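Long-range contacts in N-alpha-acetyltransferase (Sulfolobus solfataricus P2, PDB 4R3L), which transfers the acetyl group of acetyl-CoA to the free alpha-amino group at protein N-termini, accepting serine, alanine and methionine ends with a preference for serine: residues A[127-132]-A[156-161]; A[145-150]-A[160-165]; A[30-35]-A[91-96]. All coordinates share one frame; numbering follows the deposited sequence.

Contact 1. Residues A[127-132]-A[156-161]; sequences EVRVSN and DGEDAY. With COA (coenzyme A), chain C.
Val-130 lays its CG1 methyl over the middle of the Tyr-161 ring, 3.7 Å from the centroid, in a CH-pi contact at the close-packed end of this contact. Beside it Val-128 and Tyr-161 form an antiparallel hydrogen-bonded pair; two backbone bonds join them, Tyr-161 N reaching Val-128 O at 2.9 Å. Two residues on, Val-130 N donates to Asp-159 O.

The looser side is polar and faces solvent. Arg-129, its chain extended from CG to NE, presents the edge of its guanidinium, where NH1 meets Glu-158 OE2 at 2.5 Å and Asp-156 OD1 at 3.1 Å. The Asp-156 carboxylate stands almost upright to the guanidinium, 80° between planes. OD1 also closes an Asx turn with Glu-158 N, which arrives from the opposite face to NH1. The other oxygen of Glu-158, OE1, takes the hydroxyl of Ser-131 on its syn side at 2.5 Å, so both ends of this carboxylate are held.

Where the 129-132 turn finishes, Asn-132, at the N-cap of helix 133-141, spends OD1 on a weak bond to Ala-135 N and hands ND2 to coenzyme A O5P at 2.9 Å. Glu-127, a zinc-binding residue, turns its carboxylate to His-88. Helix 133-141 packs on Val-128 and Tyr-161, while strand 145-150 borders Glu-127 and Tyr-161.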
loop_
_atom_site.group_PDB
_atom_site.type_symbol
_atom_site.label_atom_id
_atom_site.label_comp_id
_atom_site.label_asym_id
_atom_site.label_seq_id
_atom_site.Cartn_x
_atom_site.Cartn_y
_atom_site.Cartn_z
ATOM N N GLU A 127 -6.698 2.610 2.706
ATOM C CA GLU A 127 -7.315 3.851 3.154
ATOM C C GLU A 127 -6.561 5.038 2.549
ATOM O O GLU A 127 -5.339 4.995 2.432
ATOM C CB GLU A 127 -7.308 3.928 4.682
ATOM C CG GLU A 127 -8.317 3.022 5.379
ATOM C CD GLU A 127 -7.836 1.598 5.561
ATOM O OE1 GLU A 127 -6.608 1.372 5.605
ATOM O OE2 GLU A 127 -8.696 0.695 5.677
ATOM N N VAL A 128 -7.261 6.098 2.148
ATOM C CA VAL A 128 -6.545 7.279 1.647
ATOM C C VAL A 128 -7.216 8.575 2.134
ATOM O O VAL A 128 -8.432 8.648 2.155
ATOM C CB VAL A 128 -6.457 7.259 0.102
ATOM C CG1 VAL A 128 -7.837 7.167 -0.528
ATOM C CG2 VAL A 128 -5.697 8.466 -0.423
ATOM N N ARG A 129 -6.427 9.563 2.561
ATOM C CA ARG A 129 -6.989 10.859 2.975
ATOM C C ARG A 129 -7.855 11.442 1.867
ATOM O O ARG A 129 -7.462 11.431 0.709
ATOM C CB ARG A 129 -5.882 11.859 3.338
ATOM C CG ARG A 129 -5.189 11.584 4.648
ATOM C CD ARG A 129 -4.190 12.690 5.004
ATOM N NE ARG A 129 -3.454 12.390 6.231
ATOM C CZ ARG A 129 -3.775 12.864 7.434
ATOM N NH1 ARG A 129 -4.823 13.669 7.573
ATOM N NH2 ARG A 129 -3.049 12.536 8.502
ATOM N N VAL A 130 -9.029 11.958 2.211
ATOM C CA VAL A 130 -9.917 12.537 1.197
ATOM C C VAL A 130 -9.287 13.729 0.462
ATOM O O VAL A 130 -9.729 14.104 -0.622
ATOM C CB VAL A 130 -11.259 12.971 1.821
ATOM C CG1 VAL A 130 -11.992 11.757 2.365
ATOM C CG2 VAL A 130 -11.028 14.005 2.927
ATOM N N SER A 131 -8.244 14.316 1.039
ATOM C CA SER A 131 -7.554 15.425 0.387
ATOM C C SER A 131 -6.413 14.961 -0.536
ATOM O O SER A 131 -5.852 15.757 -1.291
ATOM C CB SER A 131 -7.003 16.395 1.438
ATOM O OG SER A 131 -6.164 15.720 2.366
ATOM N N ASN A 132 -6.075 13.677 -0.476
ATOM C CA ASN A 132 -4.920 13.167 -1.209
ATOM C C ASN A 132 -5.256 12.953 -2.678
ATOM O O ASN A 132 -5.403 11.814 -3.131
ATOM C CB ASN A 132 -4.423 11.861 -0.583
ATOM C CG ASN A 132 -2.995 11.530 -0.980
ATOM O OD1 ASN A 132 -2.474 12.041 -1.974
ATOM N ND2 ASN A 132 -2.354 10.673 -0.202
ATOM N N ASP A 156 -5.638 13.593 13.020
ATOM C CA ASP A 156 -6.119 14.966 13.028
ATOM C C ASP A 156 -7.624 15.069 12.763
ATOM O O ASP A 156 -8.165 16.170 12.681
ATOM C CB ASP A 156 -5.349 15.809 12.001
ATOM C CG ASP A 156 -5.544 15.330 10.568
ATOM O OD1 ASP A 156 -6.085 14.223 10.349
ATOM O OD2 ASP A 156 -5.138 16.070 9.650
ATOM N N GLY A 157 -8.299 13.931 12.636
ATOM C CA GLY A 157 -9.738 13.929 12.405
ATOM C C GLY A 157 -10.153 13.833 10.948
ATOM O O GLY A 157 -11.338 13.674 10.646
ATOM N N GLU A 158 -9.191 13.929 10.034
ATOM C CA GLU A 158 -9.524 13.886 8.610
ATOM C C GLU A 158 -10.148 12.546 8.236
ATOM O O GLU A 158 -9.763 11.498 8.766
ATOM C CB GLU A 158 -8.288 14.165 7.747
ATOM C CG GLU A 158 -8.624 14.273 6.267
ATOM C CD GLU A 158 -7.465 14.752 5.415
ATOM O OE1 GLU A 158 -7.704 15.052 4.222
ATOM O OE2 GLU A 158 -6.328 14.825 5.933
ATOM N N ASP A 159 -11.139 12.581 7.347
ATOM C CA ASP A 159 -11.789 11.361 6.878
ATOM C C ASP A 159 -10.904 10.609 5.874
ATOM O O ASP A 159 -10.056 11.217 5.225
ATOM C CB ASP A 159 -13.126 11.667 6.220
ATOM C CG ASP A 159 -14.138 12.252 7.181
ATOM O OD1 ASP A 159 -14.103 11.924 8.394
ATOM O OD2 ASP A 159 -14.982 13.034 6.698
ATOM N N ALA A 160 -11.106 9.294 5.783
ATOM C CA ALA A 160 -10.469 8.464 4.761
ATOM C C ALA A 160 -11.509 7.851 3.836
ATOM O O ALA A 160 -12.616 7.534 4.256
ATOM C CB ALA A 160 -9.651 7.359 5.390
ATOM N N TYR A 161 -11.142 7.673 2.574
ATOM C CA TYR A 161 -11.891 6.776 1.723
ATOM C C TYR A 161 -11.333 5.381 1.903
ATOM O O TYR A 161 -10.124 5.206 1.832
ATOM C CB TYR A 161 -11.777 7.162 0.246
ATOM C CG TYR A 161 -12.415 8.468 -0.154
ATOM C CD1 TYR A 161 -13.779 8.674 -0.008
ATOM C CD2 TYR A 161 -11.656 9.477 -0.734
ATOM C CE1 TYR A 161 -14.360 9.868 -0.396
ATOM C CE2 TYR A 161 -12.228 10.668 -1.126
ATOM C CZ TYR A 161 -13.579 10.861 -0.953
ATOM O OH TYR A 161 -14.142 12.062 -1.349
HETATM N N1A COA C . -2.163 14.525 -9.993
HETATM C C2A COA C . -3.059 13.888 -10.775
HETATM N N3A COA C . -2.936 12.584 -11.035
HETATM C C4A COA C . -1.894 11.865 -10.515
HETATM C C5A COA C . -0.954 12.491 -9.709
HETATM C C6A COA C . -1.109 13.863 -9.453
HETATM N N6A COA C . -0.146 14.561 -8.609
HETATM N N7A COA C . -0.027 11.528 -9.329
HETATM C C8A COA C . -0.397 10.347 -9.897
HETATM N N9A COA C . -1.528 10.533 -10.608
HETATM C C1B COA C . -2.253 9.523 -11.397
HETATM C C2B COA C . -2.090 9.800 -12.840
HETATM O O2B COA C . -3.184 9.343 -13.551
HETATM C C3B COA C . -0.947 8.990 -13.191
HETATM O O3B COA C . -0.925 8.808 -14.550
HETATM P P3B COA C . -0.029 9.739 -15.439
HETATM O O7A COA C . 0.170 9.114 -16.818
HETATM O O8A COA C . 1.292 9.900 -14.795
HETATM O O9A COA C . -0.682 11.080 -15.579
HETATM C C4B COA C . -1.242 7.748 -12.456
HETATM O O4B COA C . -1.731 8.195 -11.216
HETATM C C5B COA C . -0.034 6.945 -12.214
HETATM O O5B COA C . 0.828 7.522 -11.274
HETATM P P1A COA C . 2.248 6.963 -10.866
HETATM O O1A COA C . 3.343 7.628 -11.654
HETATM O O2A COA C . 2.258 5.496 -11.007
HETATM O O3A COA C . 2.355 7.432 -9.344
HETATM P P2A COA C . 3.653 7.957 -8.617
HETATM O O4A COA C . 3.973 9.396 -8.990
HETATM O O5A COA C . 4.806 7.040 -8.872
HETATM O O6A COA C . 3.337 7.921 -7.040
HETATM C CBP COA C . 1.995 8.515 -5.090
HETATM C CCP COA C . 2.058 8.218 -6.619
HETATM C CDP COA C . 0.591 8.915 -4.722
HETATM C CEP COA C . 2.393 7.234 -4.361
HETATM C CAP COA C . 2.990 9.629 -4.851
HETATM O OAP COA C . 2.520 10.906 -5.288
HETATM C C9P COA C . 3.401 9.812 -3.402
HETATM O O9P COA C . 4.324 9.115 -2.904
HETATM N N8P COA C . 2.778 10.803 -2.552
HETATM C C7P COA C . 3.146 11.011 -1.154
HETATM C C6P COA C . 2.880 9.768 -0.257
HETATM C C5P COA C . 1.450 9.250 -0.384
HETATM O O5P COA C . 0.504 10.077 -0.312
HETATM N N4P COA C . 1.198 7.825 -0.609
HETATM C C3P COA C . -0.159 7.335 -0.744
HETATM C C2P COA C . -1.060 7.373 0.484
HETATM S S1P COA C . -2.539 6.413 0.465
HETATM O O HOH W 1 -3.141 12.927 11.082
HETATM O O HOH W 2 -12.298 13.952 -1.929
#

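Contact 2. Residues A[145-150]-A[160-165]; sequences KKVKVL and AYLMAR
Lys-146 runs its aliphatic chain over the face of the Tyr-161 ring opposite Val-130, with CD above the centre at 3.9 Å from the centroid. Because the chain stays extended beyond CG (chi2 167°), it carries NZ on past the middle to an off-centre cation-pi position, 4.5 Å from the same centroid and 30° off the ring normal. Val-149 CG2 closes on the ring edge, and Met-163 runs alongside Lys-146 pointing the same way, its CE near Lys-146 CG.

On the face of Leu-150, Lys-148 and Leu-162, apolar parts meet: Leu-162 CD1 touches Lys-148 CE at 3.7 Å and sits close to Leu-150 CD1. Separately, Leu-162 CD2 presses on Val-147 CG2 at 3.5 Å, tighter than ordinary van der Waals contact.

What sets these positions is the antiparallel ladder behind them, interrupted by a classic beta bulge: Val-147 and Lys-148 both face Leu-162. Val-147 N meets Leu-162 O at 2.8 Å, and Lys-148 N adds a weak bond to the same oxygen. Lys-145 and Ala-164 pair on one side of the bulge; Leu-150 and Ala-160 pair on the other, where Leu-150 N makes a weak bond. Further out, Ile-136 of helix 133-141 touches Lys-146 and Tyr-161. The hairpin puts 145-150 at the edge of the GNAT sheet, with strand 123-129 across 160-165.

Chemically, the ladder ties the hairpin together, while the ammonium of Lys-146, which also has a long, weak ion pair to Glu-140, probably gains some stabilisation from the tyrosine pi cloud.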
loop_
_atom_site.group_PDB
_atom_site.type_symbol
_atom_site.label_atom_id
_atom_site.label_comp_id
_atom_site.label_asym_id
_atom_site.label_seq_id
_atom_site.Cartn_x
_atom_site.Cartn_y
_atom_site.Cartn_z
ATOM N N LYS A 145 -12.482 1.246 -6.276
ATOM C CA LYS A 145 -13.704 1.997 -6.039
ATOM C C LYS A 145 -13.780 2.487 -4.594
ATOM O O LYS A 145 -13.375 1.773 -3.681
ATOM C CB LYS A 145 -14.920 1.134 -6.356
ATOM C CG LYS A 145 -14.971 0.641 -7.800
ATOM C CD LYS A 145 -14.740 1.764 -8.789
ATOM C CE LYS A 145 -14.851 1.262 -10.227
ATOM N NZ LYS A 145 -14.368 2.274 -11.219
ATOM N N LYS A 146 -14.291 3.701 -4.394
ATOM C CA LYS A 146 -14.555 4.206 -3.043
ATOM C C LYS A 146 -15.708 3.423 -2.431
ATOM O O LYS A 146 -16.856 3.643 -2.804
ATOM C CB LYS A 146 -14.889 5.704 -3.068
ATOM C CG LYS A 146 -13.797 6.614 -3.618
ATOM C CD LYS A 146 -14.339 8.025 -3.886
ATOM C CE LYS A 146 -13.271 8.929 -4.498
ATOM N NZ LYS A 146 -13.785 10.273 -4.938
ATOM N N VAL A 147 -15.430 2.505 -1.510
ATOM C CA VAL A 147 -16.482 1.605 -1.029
ATOM C C VAL A 147 -17.012 1.959 0.358
ATOM O O VAL A 147 -18.144 1.608 0.687
ATOM C CB VAL A 147 -16.022 0.118 -1.010
ATOM C CG1 VAL A 147 -15.579 -0.323 -2.395
ATOM C CG2 VAL A 147 -14.917 -0.098 -0.021
ATOM N N LYS A 148 -16.203 2.639 1.168
ATOM C CA LYS A 148 -16.644 3.140 2.474
ATOM C C LYS A 148 -15.983 4.476 2.786
ATOM O O LYS A 148 -14.963 4.835 2.196
ATOM C CB LYS A 148 -16.332 2.142 3.599
ATOM C CG LYS A 148 -16.982 0.771 3.444
ATOM C CD LYS A 148 -17.229 0.088 4.787
ATOM C CE LYS A 148 -15.936 -0.299 5.475
ATOM N NZ LYS A 148 -16.178 -1.241 6.605
ATOM N N VAL A 149 -16.563 5.223 3.718
ATOM C CA VAL A 149 -15.909 6.436 4.191
ATOM C C VAL A 149 -15.634 6.322 5.677
ATOM O O VAL A 149 -16.540 6.464 6.494
ATOM C CB VAL A 149 -16.746 7.688 3.910
ATOM C CG1 VAL A 149 -16.090 8.916 4.531
ATOM C CG2 VAL A 149 -16.916 7.868 2.414
ATOM N N LEU A 150 -14.382 6.040 6.026
ATOM C CA LEU A 150 -14.014 5.904 7.425
ATOM C C LEU A 150 -13.939 7.286 8.062
ATOM O O LEU A 150 -12.974 8.026 7.881
ATOM C CB LEU A 150 -12.687 5.153 7.563
ATOM C CG LEU A 150 -12.652 3.804 6.838
ATOM C CD1 LEU A 150 -11.424 3.014 7.252
ATOM C CD2 LEU A 150 -13.914 2.996 7.100
ATOM N N ALA A 160 -11.106 9.294 5.783
ATOM C CA ALA A 160 -10.469 8.464 4.761
ATOM C C ALA A 160 -11.509 7.851 3.836
ATOM O O ALA A 160 -12.616 7.534 4.256
ATOM C CB ALA A 160 -9.651 7.359 5.390
ATOM N N TYR A 161 -11.142 7.673 2.574
ATOM C CA TYR A 161 -11.891 6.776 1.723
ATOM C C TYR A 161 -11.333 5.381 1.903
ATOM O O TYR A 161 -10.124 5.206 1.832
ATOM C CB TYR A 161 -11.777 7.162 0.246
ATOM C CG TYR A 161 -12.415 8.468 -0.154
ATOM C CD1 TYR A 161 -13.779 8.674 -0.008
ATOM C CD2 TYR A 161 -11.656 9.477 -0.734
ATOM C CE1 TYR A 161 -14.360 9.868 -0.396
ATOM C CE2 TYR A 161 -12.228 10.668 -1.126
ATOM C CZ TYR A 161 -13.579 10.861 -0.953
ATOM O OH TYR A 161 -14.142 12.062 -1.349
ATOM N N LEU A 162 -12.192 4.391 2.108
ATOM C CA LEU A 162 -11.765 3.006 1.958
ATOM C C LEU A 162 -11.957 2.636 0.493
ATOM O O LEU A 162 -13.080 2.581 0.004
ATOM C CB LEU A 162 -12.550 2.051 2.861
ATOM C CG LEU A 162 -11.875 0.686 3.106
ATOM C CD1 LEU A 162 -12.398 0.042 4.379
ATOM C CD2 LEU A 162 -12.075 -0.283 1.948
ATOM N N MET A 163 -10.859 2.411 -0.211
ATOM C CA MET A 163 -10.946 2.087 -1.621
ATOM C C MET A 163 -10.576 0.628 -1.803
ATOM O O MET A 163 -9.660 0.129 -1.146
ATOM C CB MET A 163 -10.056 3.028 -2.414
ATOM C CG MET A 163 -10.538 4.474 -2.278
ATOM S SD MET A 163 -9.739 5.578 -3.418
ATOM C CE MET A 163 -10.400 4.978 -4.975
ATOM N N ALA A 164 -11.320 -0.069 -2.652
ATOM C CA ALA A 164 -11.143 -1.506 -2.777
ATOM C C ALA A 164 -11.406 -1.981 -4.187
ATOM O O ALA A 164 -12.112 -1.331 -4.961
ATOM C CB ALA A 164 -12.044 -2.241 -1.818
ATOM N N ARG A 165 -10.844 -3.128 -4.515
ATOM C CA ARG A 165 -11.226 -3.782 -5.759
ATOM C C ARG A 165 -10.989 -5.278 -5.648
ATOM O O ARG A 165 -10.097 -5.722 -4.914
ATOM C CB ARG A 165 -10.457 -3.196 -6.942
ATOM C CG ARG A 165 -8.958 -3.220 -6.789
ATOM C CD ARG A 165 -8.277 -3.170 -8.159
ATOM N NE ARG A 165 -8.350 -4.466 -8.820
ATOM C CZ ARG A 165 -7.835 -4.743 -10.015
ATOM N NH1 ARG A 165 -7.201 -3.808 -10.711
ATOM N NH2 ARG A 165 -7.956 -5.963 -10.512
#

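Contact 3. Residues A[30-35]-A[91-96]; sequences RLTLPE and SIAVLE. With COA (coenzyme A), chain C.
Thr-32 has OG1 between its backbone N and carbonyl carbon (chi1 62°), which brings the hydroxyl oxygen down onto the methyl of Ala-93, 3.2 Å from CB. The polar partner of that oxygen is Ile-28 O, one turn back in the helix, so its approach to Ala-93 is simple contact. In Leu-33, CG lies anti to the carbonyl carbon (chi1 -70°), and the side chain drops toward the strand with its two methyls divided between protein and cofactor. CD1 goes to the strand, 3.4 Å from Ser-91 OG and 3.9 Å from Ala-93 CB. CD2 turns to the pantetheine arm and lies 3.5 Å from coenzyme A C5P. The Ser-91 hydroxyl itself is engaged by Tyr-65 OH. Farther along, Leu-31 CD1 and Leu-95 CD2 make a looser apolar touch.

This is the GNAT fold at its cofactor groove: the end of helix 22-32 and the loop after it lie across strand 83-94, and the pantetheine runs beside the strand, bonding to its backbone much as another strand would. N4P of coenzyme A donates to Ile-92 O at 2.6 Å, and Val-94 N donates to coenzyme A O9P at 2.8 Å. Ile-92 and Val-94 point away from segment 30-35; Ile-92 CG2 nonetheless meets C3P of the arm, and Val-94 CG2 lies near the pyrophosphate oxygens.

On the far side of Ile-92 and Val-94 comes helix 103-119, with Ala-104 and Leu-108 against Ile-92 and Ile-103 against Val-94. Strand 61-72 flanks the other edge, pairing its backbone with Ser-91 and Ala-93. Glu-35, which influences substrate specificity, packs on Tyr-154 and a polar side chain of the bound peptide.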
loop_
_atom_site.group_PDB
_atom_site.type_symbol
_atom_site.label_atom_id
_atom_site.label_comp_id
_atom_site.label_asym_id
_atom_site.label_seq_id
_atom_site.Cartn_x
_atom_site.Cartn_y
_atom_site.Cartn_z
ATOM N N ARG A 30 9.168 8.962 6.410
ATOM C CA ARG A 30 9.274 10.171 7.223
ATOM C C ARG A 30 9.109 11.428 6.374
ATOM O O ARG A 30 8.490 12.396 6.808
ATOM C CB ARG A 30 10.613 10.210 7.967
ATOM C CG ARG A 30 10.827 9.067 8.962
ATOM C CD ARG A 30 9.686 8.927 9.967
ATOM N NE ARG A 30 10.039 8.027 11.073
ATOM C CZ ARG A 30 9.539 6.805 11.250
ATOM N NH1 ARG A 30 8.645 6.303 10.395
ATOM N NH2 ARG A 30 9.936 6.078 12.290
ATOM N N LEU A 31 9.627 11.395 5.149
ATOM C CA LEU A 31 9.572 12.553 4.261
ATOM C C LEU A 31 8.242 12.737 3.525
ATOM O O LEU A 31 7.912 13.848 3.106
ATOM C CB LEU A 31 10.690 12.467 3.224
ATOM C CG LEU A 31 12.114 12.736 3.712
ATOM C CD1 LEU A 31 13.122 12.382 2.630
ATOM C CD2 LEU A 31 12.257 14.186 4.118
ATOM N N THR A 32 7.480 11.662 3.354
ATOM C CA THR A 32 6.344 11.717 2.439
ATOM C C THR A 32 5.001 11.472 3.098
ATOM O O THR A 32 3.968 11.749 2.500
ATOM C CB THR A 32 6.494 10.693 1.293
ATOM O OG1 THR A 32 6.532 9.374 1.841
ATOM C CG2 THR A 32 7.757 10.942 0.510
ATOM N N LEU A 33 5.005 10.957 4.324
ATOM C CA LEU A 33 3.764 10.546 4.965
ATOM C C LEU A 33 3.696 10.999 6.432
ATOM O O LEU A 33 4.723 11.249 7.059
ATOM C CB LEU A 33 3.607 9.025 4.869
ATOM C CG LEU A 33 3.319 8.471 3.472
ATOM C CD1 LEU A 33 3.503 6.967 3.432
ATOM C CD2 LEU A 33 1.905 8.840 3.043
ATOM N N PRO A 34 2.474 11.119 6.975
ATOM C CA PRO A 34 2.286 11.489 8.382
ATOM C C PRO A 34 2.266 10.294 9.341
ATOM O O PRO A 34 2.515 10.470 10.533
ATOM C CB PRO A 34 0.927 12.183 8.369
ATOM C CG PRO A 34 0.181 11.465 7.317
ATOM C CD PRO A 34 1.198 11.139 6.238
ATOM N N GLU A 35 1.950 9.108 8.828
ATOM C CA GLU A 35 1.942 7.891 9.634
ATOM C C GLU A 35 3.350 7.323 9.748
ATOM O O GLU A 35 3.753 6.479 8.950
ATOM C CB GLU A 35 1.002 6.845 9.028
ATOM C CG GLU A 35 -0.343 7.393 8.568
ATOM C CD GLU A 35 -0.304 7.964 7.157
ATOM O OE1 GLU A 35 0.496 7.476 6.326
ATOM O OE2 GLU A 35 -1.077 8.907 6.878
ATOM N N SER A 91 0.923 0.981 3.427
ATOM C CA SER A 91 1.662 2.188 3.137
ATOM C C SER A 91 2.260 2.094 1.739
ATOM O O SER A 91 2.787 1.053 1.356
ATOM C CB SER A 91 2.753 2.391 4.209
ATOM O OG SER A 91 3.406 3.636 4.074
ATOM N N ILE A 92 2.155 3.176 0.974
ATOM C CA ILE A 92 2.849 3.279 -0.303
ATOM C C ILE A 92 3.344 4.717 -0.478
ATOM O O ILE A 92 2.627 5.682 -0.200
ATOM C CB ILE A 92 1.943 2.838 -1.485
ATOM C CG1 ILE A 92 2.717 2.843 -2.806
ATOM C CG2 ILE A 92 0.688 3.709 -1.597
ATOM C CD1 ILE A 92 1.885 2.339 -3.977
ATOM N N ALA A 93 4.588 4.862 -0.889
ATOM C CA ALA A 93 5.142 6.189 -1.081
ATOM C C ALA A 93 6.248 6.163 -2.126
ATOM O O ALA A 93 6.915 5.147 -2.310
ATOM C CB ALA A 93 5.670 6.736 0.237
ATOM N N VAL A 94 6.429 7.289 -2.809
ATOM C CA VAL A 94 7.474 7.445 -3.810
ATOM C C VAL A 94 8.137 8.804 -3.601
ATOM O O VAL A 94 7.433 9.796 -3.418
ATOM C CB VAL A 94 6.895 7.350 -5.245
ATOM C CG1 VAL A 94 7.973 7.590 -6.296
ATOM C CG2 VAL A 94 6.198 6.003 -5.469
ATOM N N LEU A 95 9.469 8.852 -3.600
ATOM C CA LEU A 95 10.182 10.129 -3.446
ATOM C C LEU A 95 9.710 11.118 -4.522
ATOM O O LEU A 95 9.519 10.732 -5.678
ATOM C CB LEU A 95 11.701 9.931 -3.530
ATOM C CG LEU A 95 12.400 9.285 -2.327
ATOM C CD1 LEU A 95 13.877 9.072 -2.578
ATOM C CD2 LEU A 95 12.188 10.119 -1.070
ATOM N N GLU A 96 9.514 12.378 -4.130
ATOM C CA GLU A 96 8.956 13.412 -5.010
ATOM C C GLU A 96 9.660 13.507 -6.360
ATOM O O GLU A 96 9.008 13.655 -7.391
ATOM C CB GLU A 96 9.003 14.783 -4.324
ATOM C CG GLU A 96 8.283 15.901 -5.097
ATOM C CD GLU A 96 9.150 16.553 -6.170
ATOM O OE1 GLU A 96 10.390 16.577 -6.010
ATOM O OE2 GLU A 96 8.594 17.035 -7.181
HETATM N N1A COA C . -2.163 14.525 -9.993
HETATM C C2A COA C . -3.059 13.888 -10.775
HETATM N N3A COA C . -2.936 12.584 -11.035
HETATM C C4A COA C . -1.894 11.865 -10.515
HETATM C C5A COA C . -0.954 12.491 -9.709
HETATM C C6A COA C . -1.109 13.863 -9.453
HETATM N N6A COA C . -0.146 14.561 -8.609
HETATM N N7A COA C . -0.027 11.528 -9.329
HETATM C C8A COA C . -0.397 10.347 -9.897
HETATM N N9A COA C . -1.528 10.533 -10.608
HETATM C C1B COA C . -2.253 9.523 -11.397
HETATM C C2B COA C . -2.090 9.800 -12.840
HETATM O O2B COA C . -3.184 9.343 -13.551
HETATM C C3B COA C . -0.947 8.990 -13.191
HETATM O O3B COA C . -0.925 8.808 -14.550
HETATM P P3B COA C . -0.029 9.739 -15.439
HETATM O O7A COA C . 0.170 9.114 -16.818
HETATM O O8A COA C . 1.292 9.900 -14.795
HETATM O O9A COA C . -0.682 11.080 -15.579
HETATM C C4B COA C . -1.242 7.748 -12.456
HETATM O O4B COA C . -1.731 8.195 -11.216
HETATM C C5B COA C . -0.034 6.945 -12.214
HETATM O O5B COA C . 0.828 7.522 -11.274
HETATM P P1A COA C . 2.248 6.963 -10.866
HETATM O O1A COA C . 3.343 7.628 -11.654
HETATM O O2A COA C . 2.258 5.496 -11.007
HETATM O O3A COA C . 2.355 7.432 -9.344
HETATM P P2A COA C . 3.653 7.957 -8.617
HETATM O O4A COA C . 3.973 9.396 -8.990
HETATM O O5A COA C . 4.806 7.040 -8.872
HETATM O O6A COA C . 3.337 7.921 -7.040
HETATM C CBP COA C . 1.995 8.515 -5.090
HETATM C CCP COA C . 2.058 8.218 -6.619
HETATM C CDP COA C . 0.591 8.915 -4.722
HETATM C CEP COA C . 2.393 7.234 -4.361
HETATM C CAP COA C . 2.990 9.629 -4.851
HETATM O OAP COA C . 2.520 10.906 -5.288
HETATM C C9P COA C . 3.401 9.812 -3.402
HETATM O O9P COA C . 4.324 9.115 -2.904
HETATM N N8P COA C . 2.778 10.803 -2.552
HETATM C C7P COA C . 3.146 11.011 -1.154
HETATM C C6P COA C . 2.880 9.768 -0.257
HETATM C C5P COA C . 1.450 9.250 -0.384
HETATM O O5P COA C . 0.504 10.077 -0.312
HETATM N N4P COA C . 1.198 7.825 -0.609
HETATM C C3P COA C . -0.159 7.335 -0.744
HETATM C C2P COA C . -1.060 7.373 0.484
HETATM S S1P COA C . -2.539 6.413 0.465
#

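Contact 3 closes first along the chain, and contacts 1 and 2 follow, both ending on strand 160-166 and sharing Ala-160 and Tyr-161. All three reach one mixed sheet, in which strands 83-94, 123-129, 160-166 and 145-150 are successive neighbours. The centres of contacts 1 and 2 are about 10 Å apart, with Glu-127 packing on Leu-150 and Val-128 on Met-163. Contact 3 lies about 15 Å from contact 1, centre to centre, yet Arg-129 touches Pro-34, and both meet coenzyme A. Contacts 2 and 3, about 20 Å apart between centres, do not touch. The cofactor thus lies between contacts 3 and 1, with the hairpin of contact 2 continuing the sheet beyond them.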